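Local coordinates for protein acetyl-xylan esterase (Streptomyces lividans, PDB 2CC0) that removes acetyl groups from acetylated xylan in a metal-ion-dependent hydrolysis, as a family 4 carbohydrate esterase involved in plant cell wall degradation, at residues M35-Q40 with S47-Q52; A75-E80 with E105-L110; S79-T84 with Y117-V122; R83-I88 with G93-L98. All coordinates share one frame; numbering follows the deposited sequence.

Interaction 1 of 4, residues M35-Q40 with S47-Q52; sequences MFNQGQ and SLVRAQ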
loop_
_atom_site.group_PDB
_atom_site.type_symbol
_atom_site.label_atom_id
_atom_site.label_comp_id
_atom_site.label_asym_id
_atom_site.label_seq_id
_atom_site.Cartn_x
_atom_site.Cartn_y
_atom_site.Cartn_z
ATOM N N MET A 35 1.382 -16.054 -5.180
ATOM C CA MET A 35 0.284 -16.642 -5.990
ATOM C C MET A 35 -1.023 -16.390 -5.243
ATOM O O MET A 35 -1.239 -16.976 -4.156
ATOM C CB MET A 35 0.491 -18.155 -6.198
ATOM C CG MET A 35 1.968 -18.571 -6.448
ATOM S SD MET A 35 2.775 -17.661 -7.783
ATOM C CE MET A 35 2.240 -18.584 -9.214
ATOM N N PHE A 36 -1.890 -15.539 -5.831
ATOM C CA PHE A 36 -3.198 -15.226 -5.228
ATOM C C PHE A 36 -4.198 -16.234 -5.801
ATOM O O PHE A 36 -4.775 -16.022 -6.878
ATOM C CB PHE A 36 -3.599 -13.778 -5.509
ATOM C CG PHE A 36 -2.859 -12.790 -4.663
ATOM C CD1 PHE A 36 -1.602 -12.315 -5.066
ATOM C CD2 PHE A 36 -3.399 -12.353 -3.437
ATOM C CE1 PHE A 36 -0.911 -11.393 -4.256
ATOM C CE2 PHE A 36 -2.705 -11.432 -2.645
ATOM C CZ PHE A 36 -1.475 -10.967 -3.053
ATOM N N ASN A 37 -4.322 -17.361 -5.097
ATOM C CA ASN A 37 -5.178 -18.475 -5.559
ATOM C C ASN A 37 -6.657 -18.246 -5.246
ATOM O O ASN A 37 -7.004 -17.714 -4.180
ATOM C CB ASN A 37 -4.773 -19.791 -4.872
ATOM C CG ASN A 37 -3.421 -20.346 -5.336
ATOM O OD1 ASN A 37 -2.791 -19.907 -6.337
ATOM N ND2 ASN A 37 -3.008 -21.366 -4.654
ATOM N N GLN A 38 -7.535 -18.742 -6.123
ATOM C CA GLN A 38 -8.956 -18.842 -5.745
ATOM C C GLN A 38 -9.153 -20.100 -4.901
ATOM O O GLN A 38 -8.593 -21.164 -5.215
ATOM C CB GLN A 38 -9.855 -18.955 -6.974
ATOM C CG GLN A 38 -9.886 -17.655 -7.796
ATOM C CD GLN A 38 -10.887 -17.717 -8.906
ATOM O OE1 GLN A 38 -11.921 -18.367 -8.767
ATOM N NE2 GLN A 38 -10.597 -17.043 -10.010
ATOM N N GLY A 39 -9.968 -19.982 -3.860
ATOM C CA GLY A 39 -10.226 -21.150 -2.979
ATOM C C GLY A 39 -10.755 -22.359 -3.754
ATOM O O GLY A 39 -10.339 -23.498 -3.503
ATOM N N GLN A 40 -11.647 -22.140 -4.724
ATOM C CA GLN A 40 -12.206 -23.302 -5.448
ATOM C C GLN A 40 -11.111 -24.083 -6.172
ATOM O O GLN A 40 -11.181 -25.302 -6.262
ATOM C CB GLN A 40 -13.311 -22.875 -6.421
ATOM C CG GLN A 40 -12.857 -22.002 -7.565
ATOM C CD GLN A 40 -14.017 -21.593 -8.460
ATOM O OE1 GLN A 40 -15.001 -22.348 -8.610
ATOM N NE2 GLN A 40 -13.904 -20.433 -9.088
ATOM N N SER A 47 -2.356 -30.643 -4.770
ATOM C CA SER A 47 -0.980 -30.908 -5.145
ATOM C C SER A 47 -0.298 -29.704 -5.823
ATOM O O SER A 47 0.908 -29.476 -5.673
ATOM C CB SER A 47 -0.936 -32.131 -6.063
ATOM O OG SER A 47 0.392 -32.454 -6.363
ATOM N N LEU A 48 -1.071 -28.949 -6.600
ATOM C CA LEU A 48 -0.514 -27.744 -7.251
ATOM C C LEU A 48 -0.327 -26.605 -6.265
ATOM O O LEU A 48 0.587 -25.780 -6.433
ATOM C CB LEU A 48 -1.367 -27.279 -8.437
ATOM C CG LEU A 48 -1.228 -28.121 -9.695
ATOM C CD1 LEU A 48 -2.232 -27.655 -10.755
ATOM C CD2 LEU A 48 0.206 -28.103 -10.238
ATOM N N VAL A 49 -1.161 -26.557 -5.232
ATOM C CA VAL A 49 -0.932 -25.574 -4.156
ATOM C C VAL A 49 0.436 -25.831 -3.515
ATOM O O VAL A 49 1.251 -24.898 -3.332
ATOM C CB VAL A 49 -2.017 -25.612 -3.088
ATOM C CG1 VAL A 49 -1.690 -24.646 -1.943
ATOM C CG2 VAL A 49 -3.401 -25.271 -3.700
ATOM N N ARG A 50 0.690 -27.096 -3.180
ATOM C CA ARG A 50 2.005 -27.500 -2.650
ATOM C C ARG A 50 3.138 -27.223 -3.638
ATOM O O ARG A 50 4.242 -26.843 -3.223
ATOM C CB ARG A 50 2.023 -28.994 -2.297
ATOM C CG ARG A 50 1.443 -29.297 -0.930
ATOM C CD ARG A 50 2.166 -28.563 0.233
ATOM N NE ARG A 50 3.623 -28.741 0.313
ATOM C CZ ARG A 50 4.361 -28.246 1.305
ATOM N NH1 ARG A 50 3.774 -27.579 2.303
ATOM N NH2 ARG A 50 5.682 -28.426 1.329
ATOM N N ALA A 51 2.875 -27.408 -4.934
ATOM C CA ALA A 51 3.917 -27.192 -5.948
ATOM C C ALA A 51 4.366 -25.727 -5.912
ATOM O O ALA A 51 5.540 -25.428 -6.060
ATOM C CB ALA A 51 3.437 -27.592 -7.343
ATOM N N GLN A 52 3.420 -24.829 -5.638
ATOM C CA GLN A 52 3.783 -23.403 -5.525
ATOM C C GLN A 52 4.753 -23.186 -4.371
ATOM O O GLN A 52 5.769 -22.488 -4.505
ATOM C CB GLN A 52 2.539 -22.537 -5.341
ATOM C CG GLN A 52 1.602 -22.619 -6.525
ATOM C CD GLN A 52 0.236 -22.034 -6.209
ATOM O OE1 GLN A 52 -0.264 -22.093 -5.056
ATOM N NE2 GLN A 52 -0.365 -21.443 -7.216
#
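Asn-37 and Gln-52 meet amide to amide, each giving one N-H and accepting one. Gln-52 NE2 donates to Asn-37 OD1 over 3.0 Å with an N-H...O angle of 163°, and Asn-37 ND2 returns a bond of 2.9 Å to Gln-52 OE1. Both donors lie in the plane of the carbonyl they approach, on a lone pair, and the two amides are only 25° from coplanar. The result is a closed two-bond ring that fixes the flip of each amide and satisfies both oxygens in a buried place. The side chains arrive from opposite directions; that of Gln-52 runs extended beyond CG (chi2 166°), which carries its amide from the helix across to the strand.

Apolar atoms flank the pair. Met-35 CB lies 3.5 Å from Gln-52 NE2, while Val-49 CG2 approaches Asn-37 ND2 at 4.0 Å. Replacing Gln-52 by an alanine removes the amide and is likely to leave Asn-37 OD1 and ND2 without the two bonds described, freeing the Asn-37 amide to turn.

Over these segments the helix 47-52 runs nearly antiparallel to the strand 35-37, which belongs to the parallel sheet of the deacetylase domain. Leu-23 of helix 19-28 and Val-59 of strand 58-61 also touch Gln-52, and backbone bonds tie Met-35 and Asn-37 to Ala-60 of that neighbouring strand.

Interaction 2 of 4, residues A75-E80 with E105-L110; sequences AQMDSE and ETNATL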
loop_
_atom_site.group_PDB
_atom_site.type_symbol
_atom_site.label_atom_id
_atom_site.label_comp_id
_atom_site.label_asym_id
_atom_site.label_seq_id
_atom_site.Cartn_x
_atom_site.Cartn_y
_atom_site.Cartn_z
ATOM N N ALA A 75 -21.928 -11.476 5.283
ATOM C CA ALA A 75 -21.880 -12.915 5.512
ATOM C C ALA A 75 -21.313 -13.685 4.299
ATOM O O ALA A 75 -20.495 -14.608 4.452
ATOM C CB ALA A 75 -23.280 -13.431 5.884
ATOM N N GLN A 76 -21.736 -13.286 3.101
ATOM C CA GLN A 76 -21.242 -13.898 1.861
ATOM C C GLN A 76 -19.753 -13.585 1.653
ATOM O O GLN A 76 -18.977 -14.451 1.199
ATOM C CB GLN A 76 -22.063 -13.436 0.660
ATOM C CG GLN A 76 -23.556 -13.842 0.750
ATOM C CD GLN A 76 -24.437 -13.107 -0.265
ATOM O OE1 GLN A 76 -24.411 -11.859 -0.392
ATOM N NE2 GLN A 76 -25.249 -13.887 -0.991
ATOM N N MET A 77 -19.345 -12.360 1.986
ATOM C CA MET A 77 -17.910 -12.027 1.887
ATOM C C MET A 77 -17.104 -12.889 2.855
ATOM O O MET A 77 -16.017 -13.386 2.523
ATOM C CB MET A 77 -17.652 -10.558 2.220
ATOM C CG MET A 77 -18.323 -9.499 1.342
ATOM S SD MET A 77 -17.784 -7.908 2.009
ATOM C CE MET A 77 -18.751 -6.721 1.054
ATOM N N ASP A 78 -17.641 -13.054 4.068
ATOM C CA ASP A 78 -17.014 -13.864 5.102
ATOM C C ASP A 78 -16.856 -15.316 4.620
ATOM O O ASP A 78 -15.781 -15.896 4.718
ATOM C CB ASP A 78 -17.837 -13.775 6.376
ATOM C CG ASP A 78 -17.086 -14.291 7.595
ATOM O OD1 ASP A 78 -16.703 -15.469 7.595
ATOM O OD2 ASP A 78 -16.887 -13.510 8.559
ATOM N N SER A 79 -17.923 -15.884 4.060
ATOM C CA SER A 79 -17.858 -17.223 3.499
ATOM C C SER A 79 -16.785 -17.365 2.413
ATOM O O SER A 79 -16.007 -18.317 2.419
ATOM C CB SER A 79 -19.238 -17.606 2.931
ATOM O OG SER A 79 -19.206 -18.900 2.360
ATOM N N GLU A 80 -16.735 -16.413 1.491
ATOM C CA GLU A 80 -15.769 -16.467 0.404
ATOM C C GLU A 80 -14.334 -16.440 0.934
ATOM O O GLU A 80 -13.463 -17.199 0.489
ATOM C CB GLU A 80 -16.012 -15.272 -0.531
ATOM C CG GLU A 80 -17.208 -15.445 -1.474
ATOM C CD GLU A 80 -16.875 -16.155 -2.784
ATOM O OE1 GLU A 80 -15.700 -16.184 -3.189
ATOM O OE2 GLU A 80 -17.820 -16.683 -3.420
ATOM N N GLU A 105 -11.712 -4.439 -6.262
ATOM C CA GLU A 105 -12.885 -3.732 -5.742
ATOM C C GLU A 105 -13.048 -3.988 -4.261
ATOM O O GLU A 105 -13.196 -5.145 -3.811
ATOM C CB GLU A 105 -14.162 -4.137 -6.506
ATOM C CG GLU A 105 -14.125 -3.638 -7.952
ATOM C CD GLU A 105 -15.165 -4.279 -8.883
ATOM O OE1 GLU A 105 -15.866 -5.228 -8.477
ATOM O OE2 GLU A 105 -15.243 -3.816 -10.056
ATOM N N THR A 106 -13.073 -2.893 -3.507
ATOM C CA THR A 106 -13.135 -2.999 -2.044
ATOM C C THR A 106 -14.091 -1.968 -1.417
ATOM O O THR A 106 -14.482 -1.005 -2.064
ATOM C CB THR A 106 -11.700 -2.918 -1.445
ATOM O OG1 THR A 106 -11.737 -3.113 -0.025
ATOM C CG2 THR A 106 -11.034 -1.601 -1.762
ATOM N N ASN A 107 -14.476 -2.225 -0.170
ATOM C CA ASN A 107 -15.224 -1.263 0.646
ATOM C C ASN A 107 -14.990 -1.546 2.121
ATOM O O ASN A 107 -14.243 -2.475 2.472
ATOM C CB ASN A 107 -16.726 -1.226 0.269
ATOM C CG ASN A 107 -17.457 -2.527 0.582
ATOM O OD1 ASN A 107 -17.003 -3.347 1.394
ATOM N ND2 ASN A 107 -18.628 -2.710 -0.054
ATOM N N ALA A 108 -15.582 -0.732 2.999
ATOM C CA ALA A 108 -15.285 -0.859 4.449
ATOM C C ALA A 108 -15.751 -2.207 4.982
ATOM O O ALA A 108 -15.139 -2.762 5.872
ATOM C CB ALA A 108 -15.954 0.277 5.244
ATOM N N THR A 109 -16.858 -2.719 4.449
ATOM C CA THR A 109 -17.358 -4.023 4.884
ATOM C C THR A 109 -16.331 -5.117 4.551
ATOM O O THR A 109 -15.997 -5.962 5.396
ATOM C CB THR A 109 -18.723 -4.327 4.253
ATOM O OG1 THR A 109 -19.646 -3.307 4.681
ATOM C CG2 THR A 109 -19.229 -5.712 4.717
ATOM N N LEU A 110 -15.829 -5.091 3.319
ATOM C CA LEU A 110 -14.805 -6.052 2.930
ATOM C C LEU A 110 -13.581 -5.916 3.830
ATOM O O LEU A 110 -12.994 -6.935 4.261
ATOM C CB LEU A 110 -14.410 -5.856 1.471
ATOM C CG LEU A 110 -13.437 -6.913 0.905
ATOM C CD1 LEU A 110 -13.931 -8.353 1.083
ATOM C CD2 LEU A 110 -13.144 -6.611 -0.577
#
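Met-77 reaches from helix 74-90 onto the first turn of helix 108-116, and nearly all of the contact is made by its thioether end. Its chain is fully extended past CG (chi2 -179°, chi3 -174°), a straight arm that places SD and CE against the backbone and side chains opposite. SD lies 3.6 Å from Leu-110 CA and about as near to Leu-110 N, and on the side-chain side it stands 4.0 Å from Leu-110 CB, with CD1 at a similar distance.

Leu-110, the second large contributor, also packs on Ile-81 of helix 74-90 and on Met-69. Thr-109 meets the sulfur from another quarter: its methyl CG2 is 3.8 Å from Met-77 SD, the two side chains crossing at roughly a right angle.

The methyl CE continues to Asn-107, 3.8 Å from its OD1. Asn-107 is the N-cap residue of helix 108-116, and its OD1 accepts from Leu-110 N at 2.9 Å with an N-H...O angle of 170°, an almost linear bond. Val-113, one turn further along this helix, also touches Met-77.

Met-77 therefore packs against a helix start whose polar cap bond is made within its own segment. Across the pair itself the chemistry is dispersive, relying on a polarisable sulfur and its methyl fitted to methyl, methylene and backbone carbon, with shape rather than polar pairing joining the two helices.

Interaction 3 of 4, residues S79-T84 with Y117-V122; sequences SEISRT and YGLTEV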
loop_
_atom_site.group_PDB
_atom_site.type_symbol
_atom_site.label_atom_id
_atom_site.label_comp_id
_atom_site.label_asym_id
_atom_site.label_seq_id
_atom_site.Cartn_x
_atom_site.Cartn_y
_atom_site.Cartn_z
ATOM N N SER A 79 -17.923 -15.884 4.060
ATOM C CA SER A 79 -17.858 -17.223 3.499
ATOM C C SER A 79 -16.785 -17.365 2.413
ATOM O O SER A 79 -16.007 -18.317 2.419
ATOM C CB SER A 79 -19.238 -17.606 2.931
ATOM O OG SER A 79 -19.206 -18.900 2.360
ATOM N N GLU A 80 -16.735 -16.413 1.491
ATOM C CA GLU A 80 -15.769 -16.467 0.404
ATOM C C GLU A 80 -14.334 -16.440 0.934
ATOM O O GLU A 80 -13.463 -17.199 0.489
ATOM C CB GLU A 80 -16.012 -15.272 -0.531
ATOM C CG GLU A 80 -17.208 -15.445 -1.474
ATOM C CD GLU A 80 -16.875 -16.155 -2.784
ATOM O OE1 GLU A 80 -15.700 -16.184 -3.189
ATOM O OE2 GLU A 80 -17.820 -16.683 -3.420
ATOM N N ILE A 81 -14.075 -15.548 1.878
ATOM C CA ILE A 81 -12.721 -15.417 2.428
ATOM C C ILE A 81 -12.327 -16.616 3.321
ATOM O O ILE A 81 -11.239 -17.216 3.165
ATOM C CB ILE A 81 -12.566 -14.060 3.142
ATOM C CG1 ILE A 81 -12.366 -12.971 2.067
ATOM C CG2 ILE A 81 -11.371 -14.079 4.079
ATOM C CD1 ILE A 81 -12.415 -11.536 2.596
ATOM N N SER A 82 -13.225 -16.983 4.237
ATOM C CA SER A 82 -12.920 -18.070 5.161
ATOM C C SER A 82 -12.750 -19.420 4.447
ATOM O O SER A 82 -11.838 -20.177 4.773
ATOM C CB SER A 82 -13.966 -18.155 6.265
ATOM O OG SER A 82 -15.245 -18.372 5.724
ATOM N N ARG A 83 -13.596 -19.714 3.469
ATOM C CA ARG A 83 -13.477 -20.979 2.736
ATOM C C ARG A 83 -12.151 -21.046 1.990
ATOM O O ARG A 83 -11.562 -22.111 1.836
ATOM C CB ARG A 83 -14.652 -21.172 1.781
ATOM C CG ARG A 83 -15.946 -21.558 2.506
ATOM C CD ARG A 83 -17.137 -20.838 1.899
ATOM N NE ARG A 83 -17.497 -21.380 0.609
ATOM C CZ ARG A 83 -17.943 -20.679 -0.429
ATOM N NH1 ARG A 83 -18.098 -19.364 -0.363
ATOM N NH2 ARG A 83 -18.245 -21.320 -1.549
ATOM N N THR A 84 -11.690 -19.885 1.507
ATOM C CA THR A 84 -10.406 -19.852 0.823
ATOM C C THR A 84 -9.211 -20.050 1.795
ATOM O O THR A 84 -8.236 -20.738 1.439
ATOM C CB THR A 84 -10.296 -18.561 -0.025
ATOM O OG1 THR A 84 -11.390 -18.537 -0.956
ATOM C CG2 THR A 84 -8.980 -18.543 -0.795
ATOM N N TYR A 117 -10.027 -12.058 9.615
ATOM C CA TYR A 117 -9.203 -13.220 9.237
ATOM C C TYR A 117 -7.704 -12.929 9.232
ATOM O O TYR A 117 -6.901 -13.767 8.788
ATOM C CB TYR A 117 -9.691 -13.819 7.898
ATOM C CG TYR A 117 -11.036 -14.494 8.116
ATOM C CD1 TYR A 117 -11.108 -15.766 8.685
ATOM C CD2 TYR A 117 -12.233 -13.820 7.853
ATOM C CE1 TYR A 117 -12.343 -16.373 8.948
ATOM C CE2 TYR A 117 -13.483 -14.425 8.095
ATOM C CZ TYR A 117 -13.525 -15.695 8.674
ATOM O OH TYR A 117 -14.737 -16.306 8.956
ATOM N N GLY A 118 -7.332 -11.741 9.733
ATOM C CA GLY A 118 -5.932 -11.344 9.793
ATOM C C GLY A 118 -5.269 -11.176 8.441
ATOM O O GLY A 118 -4.060 -11.443 8.298
ATOM N N LEU A 119 -6.050 -10.724 7.459
ATOM C CA LEU A 119 -5.564 -10.541 6.088
ATOM C C LEU A 119 -5.261 -9.070 5.772
ATOM O O LEU A 119 -6.067 -8.192 6.039
ATOM C CB LEU A 119 -6.627 -11.053 5.099
ATOM C CG LEU A 119 -6.837 -12.567 5.135
ATOM C CD1 LEU A 119 -8.170 -12.922 4.466
ATOM C CD2 LEU A 119 -5.698 -13.358 4.447
ATOM N N THR A 120 -4.105 -8.836 5.169
ATOM C CA THR A 120 -3.755 -7.521 4.629
ATOM C C THR A 120 -4.236 -7.435 3.189
ATOM O O THR A 120 -3.935 -8.322 2.398
ATOM C CB THR A 120 -2.237 -7.362 4.701
ATOM O OG1 THR A 120 -1.880 -7.415 6.091
ATOM C CG2 THR A 120 -1.768 -6.016 4.112
ATOM N N GLU A 121 -4.950 -6.358 2.839
ATOM C CA GLU A 121 -5.408 -6.190 1.449
ATOM C C GLU A 121 -4.245 -5.776 0.573
ATOM O O GLU A 121 -3.485 -4.860 0.923
ATOM C CB GLU A 121 -6.512 -5.127 1.393
ATOM C CG GLU A 121 -7.199 -4.969 0.061
ATOM C CD GLU A 121 -8.313 -3.958 0.202
ATOM O OE1 GLU A 121 -9.446 -4.362 0.562
ATOM O OE2 GLU A 121 -8.028 -2.765 -0.025
ATOM N N VAL A 122 -4.140 -6.413 -0.587
ATOM C CA VAL A 122 -3.069 -6.137 -1.531
ATOM C C VAL A 122 -3.683 -5.890 -2.895
ATOM O O VAL A 122 -4.246 -6.801 -3.510
ATOM C CB VAL A 122 -2.084 -7.319 -1.620
ATOM C CG1 VAL A 122 -1.012 -7.033 -2.684
ATOM C CG2 VAL A 122 -1.435 -7.574 -0.244
#
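The tightest feature is a carbon pair: Ile-81 CG2 and Leu-119 CD1 stand 3.4 Å apart, closer than usual van der Waals contact. The two side chains run past one another in opposite senses where helix 74-90 faces the chain leading into strand 120-121. The same Ile-81 CG2 approaches Tyr-117 CD2 obliquely at 3.9 Å. With CG2 anti to the Ile-81 backbone N, the methyl faces Tyr-117 and Leu-119.

Ser-82 takes the other end of the tyrosine. Its CA lies over one face of the ring, offset toward the rim, and its CB comes to 3.4 Å from Tyr-117 OH. The polar ends go elsewhere: Tyr-117 OH is hydrogen-bonded to Asp-78 OD1, and in the conformer given Ser-82 OG bonds to the backbone O of Asp-78.

Tyr-117 is the first residue to leave helix 108-116, and Gly-118, with positive phi, is the C-prime residue of the Schellman motif that ends it. The turn brings Leu-119 back toward Ile-81, which also packs on Phe-99 of strand 98-99.

The contact is mostly apolar, with its polar bonds made to Asp-78 outside the two segments. The tyrosine combines both kinds, its ring packing on Ile-81 and Ser-82 while its hydroxyl is held by a carboxylate.

Interaction 4 of 4, residues R83-I88 with G93-L98; sequences RTQQAI and GGTPKL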
loop_
_atom_site.group_PDB
_atom_site.type_symbol
_atom_site.label_atom_id
_atom_site.label_comp_id
_atom_site.label_asym_id
_atom_site.label_seq_id
_atom_site.Cartn_x
_atom_site.Cartn_y
_atom_site.Cartn_z
ATOM N N ARG A 83 -13.596 -19.714 3.469
ATOM C CA ARG A 83 -13.477 -20.979 2.736
ATOM C C ARG A 83 -12.151 -21.046 1.990
ATOM O O ARG A 83 -11.562 -22.111 1.836
ATOM C CB ARG A 83 -14.652 -21.172 1.781
ATOM C CG ARG A 83 -15.946 -21.558 2.506
ATOM C CD ARG A 83 -17.137 -20.838 1.899
ATOM N NE ARG A 83 -17.497 -21.380 0.609
ATOM C CZ ARG A 83 -17.943 -20.679 -0.429
ATOM N NH1 ARG A 83 -18.098 -19.364 -0.363
ATOM N NH2 ARG A 83 -18.245 -21.320 -1.549
ATOM N N THR A 84 -11.690 -19.885 1.507
ATOM C CA THR A 84 -10.406 -19.852 0.823
ATOM C C THR A 84 -9.211 -20.050 1.795
ATOM O O THR A 84 -8.236 -20.738 1.439
ATOM C CB THR A 84 -10.296 -18.561 -0.025
ATOM O OG1 THR A 84 -11.390 -18.537 -0.956
ATOM C CG2 THR A 84 -8.980 -18.543 -0.795
ATOM N N GLN A 85 -9.283 -19.449 2.998
ATOM C CA GLN A 85 -8.268 -19.689 4.041
ATOM C C GLN A 85 -8.180 -21.197 4.293
ATOM O O GLN A 85 -7.101 -21.778 4.281
ATOM C CB GLN A 85 -8.627 -18.976 5.356
ATOM C CG GLN A 85 -8.563 -17.432 5.306
ATOM C CD GLN A 85 -7.150 -16.920 5.005
ATOM O OE1 GLN A 85 -6.772 -16.763 3.838
ATOM N NE2 GLN A 85 -6.345 -16.722 6.058
ATOM N N GLN A 86 -9.350 -21.811 4.457
ATOM C CA GLN A 86 -9.446 -23.245 4.748
ATOM C C GLN A 86 -8.900 -24.086 3.588
ATOM O O GLN A 86 -8.172 -25.057 3.810
ATOM C CB GLN A 86 -10.907 -23.603 5.041
ATOM C CG GLN A 86 -11.443 -23.021 6.362
ATOM C CD GLN A 86 -12.964 -22.824 6.362
ATOM O OE1 GLN A 86 -13.671 -23.341 5.492
ATOM N NE2 GLN A 86 -13.469 -22.046 7.332
ATOM N N ALA A 87 -9.255 -23.732 2.353
ATOM C CA ALA A 87 -8.825 -24.548 1.204
ATOM C C ALA A 87 -7.310 -24.475 1.011
ATOM O O ALA A 87 -6.652 -25.485 0.720
ATOM C CB ALA A 87 -9.553 -24.139 -0.074
ATOM N N ILE A 88 -6.746 -23.271 1.147
ATOM C CA ILE A 88 -5.304 -23.129 0.963
ATOM C C ILE A 88 -4.523 -23.832 2.087
ATOM O O ILE A 88 -3.559 -24.587 1.825
ATOM C CB ILE A 88 -4.906 -21.635 0.793
ATOM C CG1 ILE A 88 -5.546 -21.094 -0.499
ATOM C CG2 ILE A 88 -3.383 -21.468 0.842
ATOM C CD1 ILE A 88 -5.516 -19.550 -0.640
ATOM N N GLY A 93 -0.691 -25.059 1.665
ATOM C CA GLY A 93 -0.213 -23.721 1.273
ATOM C C GLY A 93 0.005 -22.715 2.399
ATOM O O GLY A 93 0.316 -21.550 2.134
ATOM N N GLY A 94 -0.136 -23.151 3.646
ATOM C CA GLY A 94 -0.107 -22.229 4.792
ATOM C C GLY A 94 -1.445 -21.518 4.985
ATOM O O GLY A 94 -2.396 -21.679 4.195
ATOM N N THR A 95 -1.520 -20.711 6.034
ATOM C CA THR A 95 -2.670 -19.860 6.261
ATOM C C THR A 95 -2.307 -18.474 5.730
ATOM O O THR A 95 -1.427 -17.802 6.285
ATOM C CB THR A 95 -3.004 -19.791 7.765
ATOM O OG1 THR A 95 -3.387 -21.103 8.196
ATOM C CG2 THR A 95 -4.171 -18.838 8.036
ATOM N N PRO A 96 -2.944 -18.056 4.626
ATOM C CA PRO A 96 -2.557 -16.748 4.048
ATOM C C PRO A 96 -2.653 -15.553 4.994
ATOM O O PRO A 96 -3.529 -15.493 5.860
ATOM C CB PRO A 96 -3.547 -16.559 2.882
ATOM C CG PRO A 96 -3.944 -17.964 2.496
ATOM C CD PRO A 96 -3.984 -18.732 3.836
ATOM N N LYS A 97 -1.725 -14.613 4.801
ATOM C CA LYS A 97 -1.789 -13.325 5.486
ATOM C C LYS A 97 -2.152 -12.189 4.555
ATOM O O LYS A 97 -2.357 -11.062 5.020
ATOM C CB LYS A 97 -0.455 -12.991 6.196
ATOM C CG LYS A 97 -0.057 -13.938 7.349
ATOM C CD LYS A 97 -1.090 -14.041 8.444
ATOM C CE LYS A 97 -1.353 -12.719 9.132
ATOM N NZ LYS A 97 -2.441 -12.780 10.147
ATOM N N LEU A 98 -2.258 -12.491 3.252
ATOM C CA LEU A 98 -2.557 -11.483 2.216
ATOM C C LEU A 98 -3.819 -11.836 1.438
ATOM O O LEU A 98 -4.075 -13.009 1.153
ATOM C CB LEU A 98 -1.406 -11.384 1.212
ATOM C CG LEU A 98 -0.003 -11.167 1.802
ATOM C CD1 LEU A 98 1.008 -11.211 0.686
ATOM C CD2 LEU A 98 0.072 -9.857 2.616
#
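Two hydrogen bonds join helix 74-90 to the returning chain of 93-98, one from a side chain and one from the backbone. Gln-85 NE2 donates to Pro-96 O over 3.1 Å with an N-H...O angle of 168°; the acceptor lies in the glutamine's amide plane, whereas the donor is tilted 19° from the plane of the proline carbonyl. The bend at chi2 (-62°) turns the amide toward the proline. Near the helix end, Gly-93 N gives a bond of 2.9 Å to Ile-88 O.

Van der Waals contacts fill the space between these bonds. The proline ring lies alongside the Gln-85 side chain, running the opposite way, its CG 3.4 Å from Gln-85 OE1, with that oxygen also hydrogen-bonded to Asn-61 ND2. Thr-95 CG2 comes to 3.6 Å from Gln-85 NE2, its side chain crossing at about a right angle. The longer branch of Ile-88 meets the same ring, CD1 being 3.8 Å from Pro-96 CG, while the CG2 methyl sits 3.5 Å from Gly-94 O. At Gly-93 a beta carbon would collide with that methyl, and the backbone angles of Gly-94 also suit a residue without one.

A leucine at Gln-85 would probably deprive Pro-96 O of its donor and Asn-61 ND2 of its acceptor together.

The chemistry is mixed: the glutamine amide, gripped at both N and O, bridges the helix, the loop and strand 58-61, and beside it Ile-88 and Pro-96 pack apolar carbon on carbon.

Overall arrangement
Interactions 2, 3 and 4 follow helix 74-90 along its length, while interaction 1 belongs to the central sheet and helix 46-54. Interaction 1 is wholly buried, and its chemistry is a paired amide; the others are partly buried, and interactions 2 and 3 lie where the second subunit also reaches. Interaction 2 is dispersive, interaction 3 packs methyls and a tyrosine ring on the helix, and interaction 4 mixes amide bonding with proline packing. Interactions 3 and 4 meet through Thr-120 N and Lys-97 O, 2.8 Å apart, and interaction 1 touches interaction 4 where Val-49 CG1 lies 3.7 Å from Gly-93 CA.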